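Local coordinates for hypothetical conserved protein (PDB 2R5X) that is of unknown function but belongs to the YugN-like family and folds as an antiparallel sheet packed against two helices, at residues Gln13-Ser18 with Ser114-Ile119; Asp22-Leu27 with Ala110-Glu115; Arg39-Arg44 with Tyr54-Gly59; Gln58-Glu63 with Lys74-Ile79. The protein carries 1 engineered substitution. All blocks are in the same frame, centred on the assembly; numbering follows the deposited sequence.

Interaction 1 (Gln13-Ser18 with Ser114-Ile119)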
loop_
_atom_site.group_PDB
_atom_site.type_symbol
_atom_site.label_atom_id
_atom_site.label_comp_id
_atom_site.label_asym_id
_atom_site.label_seq_id
_atom_site.Cartn_x
_atom_site.Cartn_y
_atom_site.Cartn_z
ATOM N N GLN A 13 9.222 4.643 9.168
ATOM C CA GLN A 13 10.509 4.236 8.614
ATOM C C GLN A 13 10.531 4.263 7.083
ATOM O O GLN A 13 9.497 4.143 6.424
ATOM C CB GLN A 13 10.956 2.867 9.171
ATOM C CG GLN A 13 10.521 1.631 8.370
ATOM C CD GLN A 13 9.024 1.386 8.408
ATOM O OE1 GLN A 13 8.457 1.085 9.458
ATOM N NE2 GLN A 13 8.378 1.501 7.255
ATOM N N THR A 14 11.731 4.434 6.539
ATOM C CA THR A 14 11.952 4.541 5.102
ATOM C C THR A 14 12.559 3.246 4.567
ATOM O O THR A 14 13.127 2.458 5.329
ATOM C CB THR A 14 12.879 5.734 4.777
ATOM O OG1 THR A 14 14.119 5.566 5.469
ATOM C CG2 THR A 14 12.241 7.064 5.217
ATOM N N VAL A 15 12.439 3.029 3.261
ATOM C CA VAL A 15 12.869 1.776 2.638
ATOM C C VAL A 15 13.291 2.001 1.177
ATOM O O VAL A 15 12.737 2.862 0.491
ATOM C CB VAL A 15 11.760 0.657 2.781
ATOM C CG1 VAL A 15 10.442 1.074 2.113
ATOM C CG2 VAL A 15 12.238 -0.703 2.263
ATOM N N GLU A 16 14.291 1.246 0.722
ATOM C CA GLU A 16 14.694 1.253 -0.682
ATOM C C GLU A 16 13.586 0.663 -1.557
ATOM O O GLU A 16 12.972 -0.338 -1.184
ATOM C CB GLU A 16 16.005 0.485 -0.877
ATOM C CG GLU A 16 16.639 0.688 -2.256
ATOM C CD GLU A 16 18.022 0.079 -2.380
ATOM O OE1 GLU A 16 18.735 0.006 -1.359
ATOM O OE2 GLU A 16 18.396 -0.317 -3.507
ATOM N N LEU A 17 13.348 1.295 -2.710
ATOM C CA LEU A 17 12.237 0.958 -3.609
ATOM C C LEU A 17 12.244 -0.491 -4.115
ATOM O O LEU A 17 11.197 -1.144 -4.130
ATOM C CB LEU A 17 12.172 1.945 -4.786
ATOM C CG LEU A 17 11.113 1.761 -5.888
ATOM C CD1 LEU A 17 9.701 1.740 -5.327
ATOM C CD2 LEU A 17 11.234 2.847 -6.933
ATOM N N SER A 18 13.416 -0.984 -4.517
ATOM C CA SER A 18 13.559 -2.363 -4.996
ATOM C C SER A 18 13.133 -3.375 -3.930
ATOM O O SER A 18 12.496 -4.387 -4.237
ATOM C CB SER A 18 15.000 -2.630 -5.426
ATOM O OG SER A 18 15.892 -2.397 -4.351
ATOM N N SER A 114 5.783 -6.241 9.153
ATOM C CA SER A 114 6.667 -7.333 9.582
ATOM C C SER A 114 7.793 -7.587 8.585
ATOM O O SER A 114 8.940 -7.794 8.976
ATOM C CB SER A 114 5.861 -8.621 9.793
ATOM O OG SER A 114 6.693 -9.710 10.160
ATOM N N GLU A 115 7.451 -7.579 7.295
ATOM C CA GLU A 115 8.447 -7.753 6.231
ATOM C C GLU A 115 9.443 -6.594 6.156
ATOM O O GLU A 115 10.619 -6.811 5.862
ATOM C CB GLU A 115 7.792 -7.972 4.857
ATOM C CG GLU A 115 7.079 -9.319 4.680
ATOM C CD GLU A 115 7.919 -10.512 5.117
ATOM O OE1 GLU A 115 8.952 -10.797 4.473
ATOM O OE2 GLU A 115 7.534 -11.166 6.108
ATOM N N LEU A 116 8.979 -5.374 6.429
ATOM C CA LEU A 116 9.863 -4.207 6.416
ATOM C C LEU A 116 10.796 -4.191 7.628
ATOM O O LEU A 116 11.944 -3.763 7.522
ATOM C CB LEU A 116 9.064 -2.897 6.323
ATOM C CG LEU A 116 8.295 -2.592 5.023
ATOM C CD1 LEU A 116 7.380 -1.414 5.247
ATOM C CD2 LEU A 116 9.211 -2.317 3.841
ATOM N N GLU A 117 10.298 -4.679 8.765
ATOM C CA GLU A 117 11.088 -4.804 9.997
ATOM C C GLU A 117 12.234 -5.814 9.884
ATOM O O GLU A 117 13.258 -5.674 10.558
ATOM C CB GLU A 117 10.189 -5.168 11.187
ATOM C CG GLU A 117 9.410 -3.994 11.791
ATOM C CD GLU A 117 10.305 -2.949 12.453
ATOM O OE1 GLU A 117 11.295 -3.328 13.116
ATOM O OE2 GLU A 117 10.012 -1.742 12.316
ATOM N N LYS A 118 12.058 -6.812 9.017
ATOM C CA LYS A 118 13.045 -7.876 8.820
ATOM C C LYS A 118 14.285 -7.431 8.053
ATOM O O LYS A 118 15.318 -8.099 8.098
ATOM C CB LYS A 118 12.410 -9.062 8.097
ATOM C CG LYS A 118 11.528 -9.919 8.972
ATOM C CD LYS A 118 10.767 -10.923 8.132
ATOM C CE LYS A 118 9.944 -11.826 9.013
ATOM N NZ LYS A 118 9.087 -12.715 8.209
ATOM N N ILE A 119 14.177 -6.318 7.339
ATOM C CA ILE A 119 15.279 -5.819 6.515
ATOM C C ILE A 119 15.729 -4.421 6.941
ATOM O O ILE A 119 16.550 -3.800 6.266
ATOM C CB ILE A 119 14.910 -5.804 5.008
ATOM C CG1 ILE A 119 13.666 -4.939 4.762
ATOM C CG2 ILE A 119 14.713 -7.230 4.482
ATOM C CD1 ILE A 119 13.570 -4.389 3.361
#
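Leu-116 meets Gln-13 and Val-15 at once, one methyl for each, where the C-terminal helix passes the short strand 14-16. With CG anti to its own carbonyl carbon (chi1 -68°) the branch points at the strand, and chi2 (169°) splits the methyls between two partners: CD1 rests 3.7 Å from Gln-13 NE2, and CD2 lies against Val-15, 3.8 Å from CG2 and 4.0 Å from CG1. The side chains of Gln-13 and Val-15 both cross the leucine at about a right angle. The amide of Gln-13 is touched by a methyl on its nitrogen side, while its OE1 accepts a hydrogen bond from Lys-113, one turn back on the same helix. Glu-117 OE2 is merely near Gln-13 OE1, two acceptors 4.3 Å apart; Lys-113 lies near both, though its ion pair with Glu-117 is long and weak. Further along, Ile-119 swings its CD1 back to 4.1 Å from Val-15 CG2, so that this valine methyl is shared by Leu-116 and Ile-119. Leu-75 of strand 71-84 and Ile-23 of helix 17-26 also touch Leu-116 and extend the apolar cluster. Such interlocking of branched aliphatic side chains, with one amide at its border, is the packing of a helix against an antiparallel sheet, as in alpha+beta folds.

Interaction 2 (Asp22-Leu27 with Ala110-Glu115)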
loop_
_atom_site.group_PDB
_atom_site.type_symbol
_atom_site.label_atom_id
_atom_site.label_comp_id
_atom_site.label_asym_id
_atom_site.label_seq_id
_atom_site.Cartn_x
_atom_site.Cartn_y
_atom_site.Cartn_z
ATOM N N ASP A 22 9.630 -5.807 -4.096
ATOM C CA ASP A 22 9.660 -7.245 -3.855
ATOM C C ASP A 22 8.626 -7.647 -2.806
ATOM O O ASP A 22 7.874 -8.603 -3.006
ATOM C CB ASP A 22 11.066 -7.694 -3.446
ATOM C CG ASP A 22 12.006 -7.840 -4.633
ATOM O OD1 ASP A 22 11.570 -8.357 -5.685
ATOM O OD2 ASP A 22 13.188 -7.446 -4.513
ATOM N N ILE A 23 8.588 -6.899 -1.703
ATOM C CA ILE A 23 7.653 -7.148 -0.604
ATOM C C ILE A 23 6.193 -7.037 -1.063
ATOM O O ILE A 23 5.393 -7.933 -0.794
ATOM C CB ILE A 23 7.949 -6.224 0.614
ATOM C CG1 ILE A 23 9.221 -6.695 1.320
ATOM C CG2 ILE A 23 6.776 -6.206 1.611
ATOM C CD1 ILE A 23 9.811 -5.702 2.282
ATOM N N MET A 24 5.870 -5.964 -1.788
ATOM C CA MET A 24 4.500 -5.707 -2.272
ATOM C C MET A 24 3.956 -6.768 -3.209
ATOM O O MET A 24 2.805 -7.201 -3.057
ATOM C CB MET A 24 4.431 -4.353 -2.974
ATOM C CG MET A 24 4.668 -3.161 -2.079
ATOM S SD MET A 24 3.344 -2.837 -0.917
ATOM C CE MET A 24 4.195 -3.360 0.504
ATOM N N GLU A 25 4.776 -7.176 -4.176
ATOM C CA GLU A 25 4.384 -8.217 -5.135
ATOM C C GLU A 25 4.088 -9.546 -4.433
ATOM O O GLU A 25 3.146 -10.255 -4.794
ATOM C CB GLU A 25 5.464 -8.425 -6.200
ATOM C CG GLU A 25 4.958 -9.147 -7.445
ATOM C CD GLU A 25 5.909 -10.222 -7.942
ATOM O OE1 GLU A 25 7.122 -9.946 -8.070
ATOM O OE2 GLU A 25 5.438 -11.348 -8.216
ATOM N N ARG A 26 4.879 -9.850 -3.424
ATOM C CA ARG A 26 4.742 -11.035 -2.603
ATOM C C ARG A 26 3.459 -11.035 -1.829
ATOM O O ARG A 26 2.863 -12.040 -1.604
ATOM C CB ARG A 26 5.877 -11.068 -1.600
ATOM C CG ARG A 26 6.620 -12.298 -1.549
ATOM C CD ARG A 26 8.019 -12.049 -1.106
ATOM N NE ARG A 26 8.147 -11.705 0.300
ATOM C CZ ARG A 26 9.107 -10.928 0.740
ATOM N NH1 ARG A 26 9.967 -10.451 -0.111
ATOM N NH2 ARG A 26 9.200 -10.617 1.991
ATOM N N LEU A 27 3.053 -9.865 -1.396
ATOM C CA LEU A 27 1.858 -9.737 -0.568
ATOM C C LEU A 27 0.596 -9.419 -1.357
ATOM O O LEU A 27 -0.418 -9.027 -0.781
ATOM C CB LEU A 27 2.082 -8.731 0.561
ATOM C CG LEU A 27 3.274 -9.074 1.472
ATOM C CD1 LEU A 27 3.481 -7.996 2.508
ATOM C CD2 LEU A 27 3.109 -10.420 2.139
ATOM N N ALA A 110 -0.215 -5.517 8.549
ATOM C CA ALA A 110 0.643 -6.104 9.593
ATOM C C ALA A 110 1.796 -6.918 9.001
ATOM O O ALA A 110 2.924 -6.865 9.495
ATOM C CB ALA A 110 -0.179 -6.965 10.527
ATOM N N GLN A 111 1.526 -7.656 7.931
ATOM C CA GLN A 111 2.594 -8.400 7.288
ATOM C C GLN A 111 3.468 -7.521 6.396
ATOM O O GLN A 111 4.638 -7.826 6.212
ATOM C CB GLN A 111 2.097 -9.675 6.591
ATOM C CG GLN A 111 1.221 -9.490 5.369
ATOM C CD GLN A 111 0.545 -10.782 4.936
ATOM O OE1 GLN A 111 -0.685 -10.869 4.884
ATOM N NE2 GLN A 111 1.347 -11.790 4.629
ATOM N N VAL A 112 2.918 -6.426 5.873
ATOM C CA VAL A 112 3.751 -5.404 5.225
ATOM C C VAL A 112 4.776 -4.895 6.246
ATOM O O VAL A 112 5.974 -4.904 5.983
ATOM C CB VAL A 112 2.910 -4.223 4.641
ATOM C CG1 VAL A 112 3.806 -3.074 4.221
ATOM C CG2 VAL A 112 2.078 -4.682 3.458
ATOM N N LYS A 113 4.290 -4.494 7.419
ATOM C CA LYS A 113 5.138 -3.975 8.490
ATOM C C LYS A 113 6.198 -4.985 8.966
ATOM O O LYS A 113 7.363 -4.619 9.128
ATOM C CB LYS A 113 4.272 -3.478 9.656
ATOM C CG LYS A 113 5.040 -2.930 10.860
ATOM C CD LYS A 113 5.782 -1.643 10.544
ATOM C CE LYS A 113 6.665 -1.238 11.715
ATOM N NZ LYS A 113 7.235 0.128 11.558
ATOM N N SER A 114 5.783 -6.241 9.153
ATOM C CA SER A 114 6.667 -7.333 9.582
ATOM C C SER A 114 7.793 -7.587 8.585
ATOM O O SER A 114 8.940 -7.794 8.976
ATOM C CB SER A 114 5.861 -8.621 9.793
ATOM O OG SER A 114 6.693 -9.710 10.160
ATOM N N GLU A 115 7.451 -7.579 7.295
ATOM C CA GLU A 115 8.447 -7.753 6.231
ATOM C C GLU A 115 9.443 -6.594 6.156
ATOM O O GLU A 115 10.619 -6.811 5.862
ATOM C CB GLU A 115 7.792 -7.972 4.857
ATOM C CG GLU A 115 7.079 -9.319 4.680
ATOM C CD GLU A 115 7.919 -10.512 5.117
ATOM O OE1 GLU A 115 8.952 -10.797 4.473
ATOM O OE2 GLU A 115 7.534 -11.166 6.108
#
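Ile-23 and Glu-115 mark the closest backbone approach of an antiparallel helix pair, in which helix 17-26 runs against the C-terminal helix 99-117; the axes of the segments 22-26 and 110-115 approach to 10.4 Å at an angle of 147°. With CG2 anti to its backbone N, Ile-23 lays that methyl 3.8 Å from Glu-115 CB, while CG1 and CD1 flank the same carbon. Cut back to an alanine, Ile-23 would lose CG1, CG2 and CD1, which would probably leave Glu-115 CB without its apolar neighbour and open a gap between the helices. At the exposed margin, Arg-26 and Glu-115 form a salt bridge whose hydrogen bond is weak; the modelled arginine is one of two conformers, and the short spacing makes the geometry doubtful. The second carboxylate oxygen of Glu-115 has its own partner in Lys-118. Met-24 starts out away from the other helix, but bends at chi2 and chi3 bring its CE round to 3.7 Å from Val-112 CG1. Leu-27 CD2 slides past the extended Gln-111 in the reverse direction and lies 3.3 Å from NE2, an apolar methyl beside an amide nitrogen. The other methyl of this leucine, CD1, reaches the second branch of the valine, lying 3.7 Å from Val-112 CG2.

Interaction 3 (Arg39-Arg44 with Tyr54-Gly59)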
loop_
_atom_site.group_PDB
_atom_site.type_symbol
_atom_site.label_atom_id
_atom_site.label_comp_id
_atom_site.label_asym_id
_atom_site.label_seq_id
_atom_site.Cartn_x
_atom_site.Cartn_y
_atom_site.Cartn_z
ATOM N N ARG A 39 5.237 9.889 -6.433
ATOM C CA ARG A 39 4.786 8.813 -5.551
ATOM C C ARG A 39 4.823 7.435 -6.198
ATOM O O ARG A 39 4.612 7.302 -7.404
ATOM C CB ARG A 39 3.357 9.086 -5.067
ATOM C CG ARG A 39 3.189 10.365 -4.257
ATOM C CD ARG A 39 1.801 10.460 -3.665
ATOM N NE ARG A 39 1.663 11.596 -2.754
ATOM C CZ ARG A 39 0.630 11.785 -1.933
ATOM N NH1 ARG A 39 -0.370 10.911 -1.885
ATOM N NH2 ARG A 39 0.601 12.851 -1.145
ATOM N N VAL A 40 5.083 6.412 -5.386
ATOM C CA VAL A 40 4.837 5.025 -5.793
ATOM C C VAL A 40 3.592 4.522 -5.072
ATOM O O VAL A 40 3.402 4.798 -3.891
ATOM C CB VAL A 40 6.052 4.068 -5.557
ATOM C CG1 VAL A 40 7.219 4.453 -6.455
ATOM C CG2 VAL A 40 6.481 4.024 -4.081
ATOM N N THR A 41 2.758 3.782 -5.795
ATOM C CA THR A 41 1.461 3.348 -5.305
ATOM C C THR A 41 1.266 1.863 -5.592
ATOM O O THR A 41 1.586 1.388 -6.684
ATOM C CB THR A 41 0.335 4.148 -5.993
ATOM O OG1 THR A 41 0.589 5.550 -5.846
ATOM C CG2 THR A 41 -1.004 3.831 -5.382
ATOM N N TYR A 42 0.740 1.137 -4.605
ATOM C CA TYR A 42 0.474 -0.290 -4.748
ATOM C C TYR A 42 -0.941 -0.594 -4.307
ATOM O O TYR A 42 -1.358 -0.170 -3.234
ATOM C CB TYR A 42 1.428 -1.108 -3.886
ATOM C CG TYR A 42 2.882 -0.800 -4.086
ATOM C CD1 TYR A 42 3.647 -1.523 -4.998
ATOM C CD2 TYR A 42 3.503 0.212 -3.353
ATOM C CE1 TYR A 42 5.000 -1.253 -5.159
ATOM C CE2 TYR A 42 4.840 0.508 -3.528
ATOM C CZ TYR A 42 5.584 -0.230 -4.426
ATOM O OH TYR A 42 6.913 0.063 -4.581
ATOM N N ASP A 43 -1.675 -1.334 -5.131
ATOM C CA ASP A 43 -3.060 -1.682 -4.816
ATOM C C ASP A 43 -3.214 -3.182 -4.676
ATOM O O ASP A 43 -2.669 -3.937 -5.478
ATOM C CB ASP A 43 -4.010 -1.216 -5.922
ATOM C CG ASP A 43 -4.321 0.260 -5.856
ATOM O OD1 ASP A 43 -3.878 0.938 -4.907
ATOM O OD2 ASP A 43 -5.022 0.742 -6.773
ATOM N N ARG A 44 -3.954 -3.609 -3.660
ATOM C CA ARG A 44 -4.422 -4.989 -3.595
ATOM C C ARG A 44 -5.933 -4.973 -3.670
ATOM O O ARG A 44 -6.603 -4.366 -2.828
ATOM C CB ARG A 44 -3.953 -5.701 -2.331
ATOM C CG ARG A 44 -4.325 -7.172 -2.334
ATOM C CD ARG A 44 -3.867 -7.872 -1.090
ATOM N NE ARG A 44 -4.536 -9.162 -0.956
ATOM C CZ ARG A 44 -4.037 -10.205 -0.304
ATOM N NH1 ARG A 44 -2.850 -10.127 0.275
ATOM N NH2 ARG A 44 -4.729 -11.333 -0.235
ATOM N N TYR A 54 -10.107 -1.682 -2.803
ATOM C CA TYR A 54 -8.671 -1.758 -3.006
ATOM C C TYR A 54 -7.889 -1.205 -1.818
ATOM O O TYR A 54 -8.149 -0.102 -1.340
ATOM C CB TYR A 54 -8.239 -1.121 -4.342
ATOM C CG TYR A 54 -8.689 0.312 -4.560
ATOM C CD1 TYR A 54 -7.860 1.384 -4.214
ATOM C CD2 TYR A 54 -9.930 0.596 -5.135
ATOM C CE1 TYR A 54 -8.265 2.699 -4.421
ATOM C CE2 TYR A 54 -10.347 1.911 -5.343
ATOM C CZ TYR A 54 -9.506 2.953 -4.991
ATOM O OH TYR A 54 -9.910 4.250 -5.198
ATOM N N LEU A 55 -6.947 -2.005 -1.331
ATOM C CA LEU A 55 -6.058 -1.586 -0.260
ATOM C C LEU A 55 -4.874 -0.876 -0.899
ATOM O O LEU A 55 -4.108 -1.487 -1.636
ATOM C CB LEU A 55 -5.595 -2.802 0.556
ATOM C CG LEU A 55 -4.590 -2.613 1.698
ATOM C CD1 LEU A 55 -5.069 -1.572 2.716
ATOM C CD2 LEU A 55 -4.312 -3.946 2.375
ATOM N N ARG A 56 -4.724 0.411 -0.607
ATOM C CA ARG A 56 -3.713 1.225 -1.271
ATOM C C ARG A 56 -2.584 1.617 -0.332
ATOM O O ARG A 56 -2.817 2.251 0.697
ATOM C CB ARG A 56 -4.360 2.476 -1.880
ATOM C CG ARG A 56 -3.375 3.463 -2.504
ATOM C CD ARG A 56 -4.058 4.378 -3.525
ATOM N NE ARG A 56 -4.458 3.657 -4.736
ATOM C CZ ARG A 56 -4.807 4.232 -5.885
ATOM N NH1 ARG A 56 -4.803 5.553 -6.008
ATOM N NH2 ARG A 56 -5.152 3.485 -6.920
ATOM N N VAL A 57 -1.364 1.231 -0.703
ATOM C CA VAL A 57 -0.149 1.636 0.014
ATOM C C VAL A 57 0.651 2.562 -0.903
ATOM O O VAL A 57 0.874 2.256 -2.070
ATOM C CB VAL A 57 0.693 0.419 0.464
ATOM C CG1 VAL A 57 2.004 0.849 1.129
ATOM C CG2 VAL A 57 -0.119 -0.453 1.421
ATOM N N GLN A 58 1.061 3.702 -0.362
ATOM C CA GLN A 58 1.679 4.742 -1.152
ATOM C C GLN A 58 2.877 5.298 -0.405
ATOM O O GLN A 58 2.888 5.347 0.829
ATOM C CB GLN A 58 0.661 5.848 -1.409
ATOM C CG GLN A 58 0.909 6.653 -2.656
ATOM C CD GLN A 58 -0.245 7.571 -2.983
ATOM O OE1 GLN A 58 -0.759 8.268 -2.111
ATOM N NE2 GLN A 58 -0.655 7.585 -4.248
ATOM N N GLY A 59 3.881 5.713 -1.165
ATOM C CA GLY A 59 5.058 6.358 -0.614
ATOM C C GLY A 59 5.632 7.366 -1.593
ATOM O O GLY A 59 5.420 7.251 -2.797
#
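Gln-58, with the most surface buried here, lies extended alongside Thr-41, pointing the same way, and its NE2 donates to Thr-41 OG1 at 2.9 Å with the hydroxyl in the amide plane. Its other end, OE1, takes a bond from Arg-39 NH1 at 2.7 Å; this donor sits well above the carbonyl plane, and guanidinium and amide are turned 78° apart. Both ends of the amide are thereby gripped, which fixes its flip. The strands form a beta hairpin, 39-48 with 51-61, whose antiparallel backbone bonds include Tyr-42 N to Val-57 O at 2.8 Å. Asp-43, next in buried surface, faces Arg-56 in a non-hydrogen-bonded pair: a bend at chi3 (-70°) of the arginine turns its guanidinium side-on, Arg-56 NE to Asp-43 OD1 at 2.8 Å and Arg-56 NH2 to Asp-43 OD2 at 2.8 Å. Each oxygen uses its syn lone pair, and the planes are nearly coplanar. A leucine in place of Arg-56 would probably leave the buried Asp-43 carboxylate without its charge mate. Tyr-54 CE1 lies over one guanidinium face, and Thr-41 CG2 over the opposite face, 3.5 Å from Arg-56 NE.

Interaction 4 (Gln58-Glu63 with Lys74-Ile79)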
loop_
_atom_site.group_PDB
_atom_site.type_symbol
_atom_site.label_atom_id
_atom_site.label_comp_id
_atom_site.label_asym_id
_atom_site.label_seq_id
_atom_site.Cartn_x
_atom_site.Cartn_y
_atom_site.Cartn_z
ATOM N N GLN A 58 1.061 3.702 -0.362
ATOM C CA GLN A 58 1.679 4.742 -1.152
ATOM C C GLN A 58 2.877 5.298 -0.405
ATOM O O GLN A 58 2.888 5.347 0.829
ATOM C CB GLN A 58 0.661 5.848 -1.409
ATOM C CG GLN A 58 0.909 6.653 -2.656
ATOM C CD GLN A 58 -0.245 7.571 -2.983
ATOM O OE1 GLN A 58 -0.759 8.268 -2.111
ATOM N NE2 GLN A 58 -0.655 7.585 -4.248
ATOM N N GLY A 59 3.881 5.713 -1.165
ATOM C CA GLY A 59 5.058 6.358 -0.614
ATOM C C GLY A 59 5.632 7.366 -1.593
ATOM O O GLY A 59 5.420 7.251 -2.797
ATOM N N TYR A 60 6.348 8.361 -1.082
ATOM C CA TYR A 60 7.062 9.291 -1.957
ATOM C C TYR A 60 8.559 8.998 -1.980
ATOM O O TYR A 60 9.108 8.421 -1.026
ATOM C CB TYR A 60 6.791 10.746 -1.565
ATOM C CG TYR A 60 7.151 11.125 -0.136
ATOM C CD1 TYR A 60 6.173 11.192 0.852
ATOM C CD2 TYR A 60 8.464 11.447 0.219
ATOM C CE1 TYR A 60 6.495 11.550 2.164
ATOM C CE2 TYR A 60 8.798 11.801 1.521
ATOM C CZ TYR A 60 7.806 11.858 2.489
ATOM O OH TYR A 60 8.130 12.214 3.779
ATOM N N ALA A 61 9.219 9.406 -3.061
ATOM C CA ALA A 61 10.666 9.278 -3.157
ATOM C C ALA A 61 11.350 10.441 -2.436
ATOM O O ALA A 61 11.426 11.550 -2.964
ATOM C CB ALA A 61 11.100 9.200 -4.616
ATOM N N ILE A 62 11.820 10.176 -1.218
ATOM C CA ILE A 62 12.526 11.170 -0.400
ATOM C C ILE A 62 13.989 11.318 -0.862
ATOM O O ILE A 62 14.600 12.378 -0.703
ATOM C CB ILE A 62 12.387 10.865 1.140
ATOM C CG1 ILE A 62 12.727 12.101 1.991
ATOM C CG2 ILE A 62 13.194 9.623 1.562
ATOM C CD1 ILE A 62 12.237 12.037 3.441
ATOM N N GLU A 63 14.515 10.254 -1.454
ATOM C CA GLU A 63 15.827 10.231 -2.083
ATOM C C GLU A 63 15.713 9.460 -3.403
ATOM O O GLU A 63 14.912 8.566 -3.497
ATOM C CB GLU A 63 16.826 9.533 -1.146
ATOM C CG GLU A 63 17.884 10.427 -0.568
ATOM C CD GLU A 63 18.269 10.129 0.881
ATOM O OE1 GLU A 63 19.075 9.216 1.136
ATOM O OE2 GLU A 63 17.798 10.859 1.759
ATOM N N LYS A 74 9.507 6.960 1.531
ATOM C CA LYS A 74 8.837 7.186 2.809
ATOM C C LYS A 74 7.334 6.909 2.626
ATOM O O LYS A 74 6.657 7.598 1.862
ATOM C CB LYS A 74 9.115 8.609 3.322
ATOM C CG LYS A 74 8.688 8.897 4.768
ATOM C CD LYS A 74 7.200 9.239 4.877
ATOM C CE LYS A 74 6.767 9.569 6.282
ATOM N NZ LYS A 74 5.283 9.524 6.386
ATOM N N LEU A 75 6.825 5.905 3.338
ATOM C CA LEU A 75 5.434 5.470 3.200
ATOM C C LEU A 75 4.446 6.389 3.910
ATOM O O LEU A 75 4.722 6.919 4.988
ATOM C CB LEU A 75 5.255 4.039 3.711
ATOM C CG LEU A 75 6.012 2.877 3.055
ATOM C CD1 LEU A 75 5.784 1.626 3.862
ATOM C CD2 LEU A 75 5.578 2.640 1.621
ATOM N N LEU A 76 3.289 6.560 3.282
ATOM C CA LEU A 76 2.205 7.376 3.809
ATOM C C LEU A 76 1.159 6.476 4.465
ATOM O O LEU A 76 1.300 5.259 4.462
ATOM C CB LEU A 76 1.587 8.200 2.677
ATOM C CG LEU A 76 2.549 9.125 1.912
ATOM C CD1 LEU A 76 1.948 9.532 0.577
ATOM C CD2 LEU A 76 2.919 10.368 2.731
ATOM N N THR A 77 0.122 7.071 5.039
ATOM C CA THR A 77 -0.931 6.309 5.699
ATOM C C THR A 77 -1.725 5.510 4.668
ATOM O O THR A 77 -2.234 6.087 3.696
ATOM C CB THR A 77 -1.845 7.244 6.515
ATOM O OG1 THR A 77 -1.036 7.970 7.453
ATOM C CG2 THR A 77 -2.922 6.464 7.278
ATOM N N PRO A 78 -1.795 4.174 4.851
ATOM C CA PRO A 78 -2.545 3.320 3.921
ATOM C C PRO A 78 -4.030 3.604 3.949
ATOM O O PRO A 78 -4.570 3.980 4.999
ATOM C CB PRO A 78 -2.269 1.906 4.441
ATOM C CG PRO A 78 -1.023 2.035 5.251
ATOM C CD PRO A 78 -1.163 3.369 5.912
ATOM N N ILE A 79 -4.674 3.449 2.794
ATOM C CA ILE A 79 -6.110 3.682 2.669
ATOM C C ILE A 79 -6.829 2.491 2.043
ATOM O O ILE A 79 -6.189 1.632 1.427
ATOM C CB ILE A 79 -6.452 4.987 1.871
ATOM C CG1 ILE A 79 -5.970 4.912 0.417
ATOM C CG2 ILE A 79 -5.883 6.218 2.561
ATOM C CD1 ILE A 79 -6.889 5.610 -0.567
HETATM O O HOH W 1 0.255 4.135 2.297
#
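The strands pair antiparallel, Tyr-60 and Lys-74 as a hydrogen-bonded pair and Gly-59 opposite Leu-75 as a non-hydrogen-bonded one, where the two CA atoms come within 3.9 Å. That close spacing suits a glycine, since a beta-carbon on Gly-59 would probably crowd Lys-74 O and Leu-75 CD2. Past this point Leu-76 N still donates to Gln-58 O at 2.8 Å, almost straight at 178°, and a water molecule bridges Gln-58 N, from which it accepts at 2.8 Å, and Leu-76 O. Lys-74 and Tyr-60 make the main side-chain contact. The lysine's CB lies over one face of the tyrosine ring in a CH-pi contact, 3.9 Å from the Tyr-60 centroid; CG is anti to the backbone N (chi1 -169°), and the bend at chi2 (-82°) carries CG and CD past the hydroxyl, CD 3.3 Å from Tyr-60 OH. The same bend returns NZ to its own strand, where it donates to Leu-75 O at 3.0 Å. Leu-76 approaches the ring from the edge, its CD2 3.8 Å from Tyr-60 CE1. On the other face of the sheet Leu-75 packs on Leu-116 of the C-terminal helix. The whole is a beta hairpin of strands 51-61 and 71-84, with a classic beta bulge at Ile-62 and Glu-63 opposite Leu-72.

From the N terminus, residues 13-18 meet residues 114-119 near the C terminus: interaction 1 closes the longest loop, and interaction 2, from the following helix 17-26 to the same C-terminal helix, closes a slightly shorter one within it. Inside both lie interactions 3 and 4, two successive hairpins that share Gln-58 and Gly-59 and make strand 51-61 common to both. Leu-116 to Leu-75 packing joins interaction 1 to interaction 4, and Met-24 against Tyr-42 joins interaction 2 to interaction 3. Local hairpins thus build the sheet, and the long-range contacts pack the two helices on it and tie the C-terminal helix to its strand 14-16.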